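Local coordinates for protein tRNA (guanine(9)-N1)-methyltransferase (Schizosaccharomyces pombe, PDB 4JWF) that uses S-adenosyl-L-methionine to methylate N1 of the guanine at position 9 of cytoplasmic tRNA, yielding N(1)-methylguanosine, at residues I127-E132 against E193-E198. Numbering follows the deposited sequence.
Sequences ITELDE and EYRDWE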
ATOM      1  N   ILE A 127      10.139  -9.661   2.925  1.00 26.47           N
ATOM      2  CA  ILE A 127       9.278  -9.484   4.074  1.00 26.84           C
ATOM      3  C   ILE A 127       8.692 -10.861   4.411  1.00 27.04           C
ATOM      4  O   ILE A 127       8.112 -11.522   3.554  1.00 27.30           O
ATOM      5  CB  ILE A 127       8.197  -8.392   3.759  1.00 26.75           C
ATOM      6  CG1 ILE A 127       8.038  -7.381   4.908  1.00 27.70           C
ATOM      7  CG2 ILE A 127       6.888  -8.990   3.256  1.00 26.85           C
ATOM      8  CD1 ILE A 127       7.445  -7.928   6.175  1.00 29.34           C
ATOM      9  N   THR A 128       8.898 -11.322   5.638  1.00 27.27           N
ATOM     10  CA  THR A 128       8.331 -12.607   6.056  1.00 27.65           C
ATOM     11  C   THR A 128       7.166 -12.417   7.019  1.00 27.88           C
ATOM     12  O   THR A 128       6.208 -13.186   7.012  1.00 27.93           O
ATOM     13  CB  THR A 128       9.384 -13.550   6.694  1.00 27.59           C
ATOM     14  OG1 THR A 128       9.949 -12.939   7.862  1.00 27.43           O
ATOM     15  CG2 THR A 128      10.488 -13.883   5.701  1.00 27.17           C
ATOM     16  N   GLU A 129       7.249 -11.370   7.828  1.00 28.43           N
ATOM     17  CA  GLU A 129       6.286 -11.134   8.887  1.00 29.11           C
ATOM     18  C   GLU A 129       6.068  -9.632   9.062  1.00 28.98           C
ATOM     19  O   GLU A 129       7.018  -8.846   8.964  1.00 28.88           O
ATOM     20  CB  GLU A 129       6.812 -11.762  10.180  1.00 29.33           C
ATOM     21  CG  GLU A 129       5.883 -11.695  11.376  1.00 31.33           C
ATOM     22  CD  GLU A 129       6.260 -12.684  12.480  1.00 33.96           C
ATOM     23  OE1 GLU A 129       6.987 -13.671  12.193  1.00 34.00           O
ATOM     24  OE2 GLU A 129       5.814 -12.467  13.634  1.00 35.02           O
ATOM     25  N   LEU A 130       4.821  -9.236   9.311  1.00 28.96           N
ATOM     26  CA  LEU A 130       4.507  -7.832   9.568  1.00 29.21           C
ATOM     27  C   LEU A 130       4.551  -7.551  11.065  1.00 29.29           C
ATOM     28  O   LEU A 130       3.919  -8.249  11.849  1.00 29.49           O
ATOM     29  CB  LEU A 130       3.148  -7.438   8.966  1.00 29.14           C
ATOM     30  CG  LEU A 130       2.836  -7.761   7.491  1.00 29.20           C
ATOM     31  CD1 LEU A 130       1.404  -7.360   7.148  1.00 28.39           C
ATOM     32  CD2 LEU A 130       3.825  -7.109   6.523  1.00 29.02           C
ATOM     33  N   ASP A 131       5.320  -6.544  11.459  1.00 29.80           N
ATOM     34  CA  ASP A 131       5.427  -6.160  12.866  1.00 30.24           C
ATOM     35  C   ASP A 131       4.434  -5.057  13.195  1.00 30.24           C
ATOM     36  O   ASP A 131       4.335  -4.068  12.452  1.00 30.07           O
ATOM     37  CB  ASP A 131       6.829  -5.643  13.192  1.00 30.50           C
ATOM     38  CG  ASP A 131       7.920  -6.664  12.940  1.00 31.80           C
ATOM     39  OD1 ASP A 131       7.603  -7.857  12.697  1.00 31.89           O
ATOM     40  OD2 ASP A 131       9.112  -6.253  13.000  1.00 33.13           O
ATOM     41  N   GLU A 132       3.738  -5.216  14.324  1.00 30.27           N
ATOM     42  CA  GLU A 132       2.758  -4.230  14.811  1.00 30.21           C
ATOM     43  C   GLU A 132       3.349  -2.827  15.031  1.00 29.77           C
ATOM     44  O   GLU A 132       2.627  -1.835  14.973  1.00 29.60           O
ATOM     45  CB  GLU A 132       2.048  -4.726  16.089  1.00 30.59           C
ATOM     46  CG  GLU A 132       1.081  -5.923  15.897  1.00 31.72           C
ATOM     47  CD  GLU A 132      -0.265  -5.548  15.252  1.00 33.92           C
ATOM     48  OE1 GLU A 132      -0.929  -4.590  15.720  1.00 33.66           O
ATOM     49  OE2 GLU A 132      -0.668  -6.231  14.278  1.00 34.70           O
ATOM     50  N   GLU A 193      -4.896 -11.317   8.874  1.00 29.01           N
ATOM     51  CA  GLU A 193      -6.036 -12.198   9.122  1.00 30.82           C
ATOM     52  C   GLU A 193      -5.635 -13.672   9.190  1.00 31.65           C
ATOM     53  O   GLU A 193      -6.022 -14.372  10.117  1.00 31.90           O
ATOM     54  CB  GLU A 193      -7.087 -11.991   8.021  1.00 31.00           C
ATOM     55  CG  GLU A 193      -8.525 -12.330   8.397  1.00 31.83           C
ATOM     56  CD  GLU A 193      -9.544 -11.417   7.696  1.00 33.97           C
ATOM     57  OE1 GLU A 193      -9.326 -10.169   7.646  1.00 33.85           O
ATOM     58  OE2 GLU A 193     -10.566 -11.950   7.206  1.00 33.41           O
ATOM     59  N   TYR A 194      -4.866 -14.134   8.206  1.00 33.03           N
ATOM     60  CA  TYR A 194      -4.578 -15.563   8.045  1.00 34.06           C
ATOM     61  C   TYR A 194      -3.210 -15.945   8.577  1.00 34.95           C
ATOM     62  O   TYR A 194      -2.949 -17.125   8.824  1.00 35.31           O
ATOM     63  CB  TYR A 194      -4.688 -16.003   6.573  1.00 33.97           C
ATOM     64  CG  TYR A 194      -6.010 -15.686   5.906  1.00 34.17           C
ATOM     65  CD1 TYR A 194      -7.215 -15.868   6.582  1.00 34.79           C
ATOM     66  CD2 TYR A 194      -6.054 -15.224   4.590  1.00 34.38           C
ATOM     67  CE1 TYR A 194      -8.430 -15.573   5.976  1.00 35.53           C
ATOM     68  CE2 TYR A 194      -7.268 -14.930   3.968  1.00 34.59           C
ATOM     69  CZ  TYR A 194      -8.449 -15.109   4.668  1.00 35.31           C
ATOM     70  OH  TYR A 194      -9.659 -14.820   4.079  1.00 35.97           O
ATOM     71  N   ARG A 195      -2.334 -14.952   8.729  1.00 36.00           N
ATOM     72  CA  ARG A 195      -0.935 -15.180   9.125  1.00 36.76           C
ATOM     73  C   ARG A 195      -0.290 -16.241   8.228  1.00 37.10           C
ATOM     74  O   ARG A 195       0.613 -16.966   8.642  1.00 37.21           O
ATOM     75  CB  ARG A 195      -0.851 -15.559  10.608  1.00 36.93           C
ATOM     76  CG  ARG A 195      -1.179 -14.419  11.557  1.00 37.73           C
ATOM     77  CD  ARG A 195       0.084 -13.755  12.032  1.00 39.97           C
ATOM     78  NE  ARG A 195      -0.179 -12.532  12.783  1.00 42.09           N
ATOM     79  CZ  ARG A 195       0.701 -11.951  13.594  1.00 43.69           C
ATOM     80  NH1 ARG A 195       1.910 -12.489  13.779  1.00 44.30           N
ATOM     81  NH2 ARG A 195       0.368 -10.838  14.235  1.00 43.79           N
ATOM     82  N   ASP A 196      -0.781 -16.308   6.994  1.00 37.55           N
ATOM     83  CA  ASP A 196      -0.348 -17.277   6.004  1.00 37.94           C
ATOM     84  C   ASP A 196      -0.228 -16.563   4.661  1.00 37.99           C
ATOM     85  O   ASP A 196      -1.199 -15.990   4.160  1.00 38.04           O
ATOM     86  CB  ASP A 196      -1.365 -18.420   5.924  1.00 38.16           C
ATOM     87  CG  ASP A 196      -1.044 -19.428   4.828  1.00 39.25           C
ATOM     88  OD1 ASP A 196      -0.749 -20.591   5.165  1.00 41.06           O
ATOM     89  OD2 ASP A 196      -1.092 -19.074   3.628  1.00 41.21           O
ATOM     90  N   TRP A 197       0.965 -16.611   4.078  1.00 38.17           N
ATOM     91  CA  TRP A 197       1.236 -15.917   2.828  1.00 38.34           C
ATOM     92  C   TRP A 197       0.535 -16.520   1.619  1.00 38.87           C
ATOM     93  O   TRP A 197      -0.104 -15.784   0.858  1.00 38.95           O
ATOM     94  CB  TRP A 197       2.739 -15.793   2.580  1.00 38.09           C
ATOM     95  CG  TRP A 197       3.391 -14.761   3.443  1.00 37.07           C
ATOM     96  CD1 TRP A 197       4.276 -14.986   4.450  1.00 36.32           C
ATOM     97  CD2 TRP A 197       3.202 -13.338   3.381  1.00 36.47           C
ATOM     98  NE1 TRP A 197       4.661 -13.797   5.018  1.00 36.54           N
ATOM     99  CE2 TRP A 197       4.016 -12.768   4.382  1.00 36.20           C
ATOM    100  CE3 TRP A 197       2.427 -12.491   2.574  1.00 36.33           C
ATOM    101  CZ2 TRP A 197       4.081 -11.383   4.603  1.00 35.57           C
ATOM    102  CZ3 TRP A 197       2.487 -11.112   2.798  1.00 36.28           C
ATOM    103  CH2 TRP A 197       3.311 -10.576   3.806  1.00 35.57           C
ATOM    104  N   GLU A 198       0.648 -17.841   1.439  1.00 39.25           N
ATOM    105  CA  GLU A 198       0.039 -18.507   0.276  1.00 39.72           C
ATOM    106  C   GLU A 198      -1.482 -18.336   0.226  1.00 39.49           C
ATOM    107  O   GLU A 198      -2.032 -18.049  -0.834  1.00 39.54           O
ATOM    108  CB  GLU A 198       0.433 -19.990   0.171  1.00 40.04           C
ATOM    109  CG  GLU A 198      -0.268 -20.730  -0.989  1.00 41.87           C
ATOM    110  CD  GLU A 198       0.545 -21.881  -1.578  1.00 44.74           C
ATOM    111  OE1 GLU A 198       1.076 -22.717  -0.803  1.00 46.12           O
ATOM    112  OE2 GLU A 198       0.638 -21.955  -2.826  1.00 45.05           O
TER
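Trp197 reaches across to the loop 127-132 and gives its indole N-H to the backbone carbonyl of Thr128, NE1 to O 2.6 Å. The bond is nearly straight (166° at the hydrogen), and the oxygen lies in the ring plane, although the donor stands above the plane of the carbonyl. Beside this polar end, CG2 of Ile127 comes obliquely against the benzo ring, 3.9 Å from CZ2 of Trp197, and CD2 of Leu130 meets the ring edge at CH2. Further along, Arg195, its chain bent at chi2 (-97°), extends its guanidinium to the Glu129 carboxylate; NH1 to OE2 is 3.9 Å, a long salt bridge between planes turned 65° apart. Within this SPOUT-clan methyltransferase domain, the contact ties the loop between parallel strands 116-119 and 135-139 to the junction of helices 181-194 and 197-204. Arg195, with positive phi, leaves the first helix, and Asp196 N-caps the second, its OD2 accepting from the backbone N of Lys199. Replacing Trp197 by an alanine is likely to leave the Thr128 carbonyl without its indole donor and to open a gap beside Ile127 and Leu130. The indole also stacks with Trp191 and lies near Leu165, a cofactor-binding residue, while the Ile127 side chain is about 7 Å from the bound S-adenosyl-L-homocysteine.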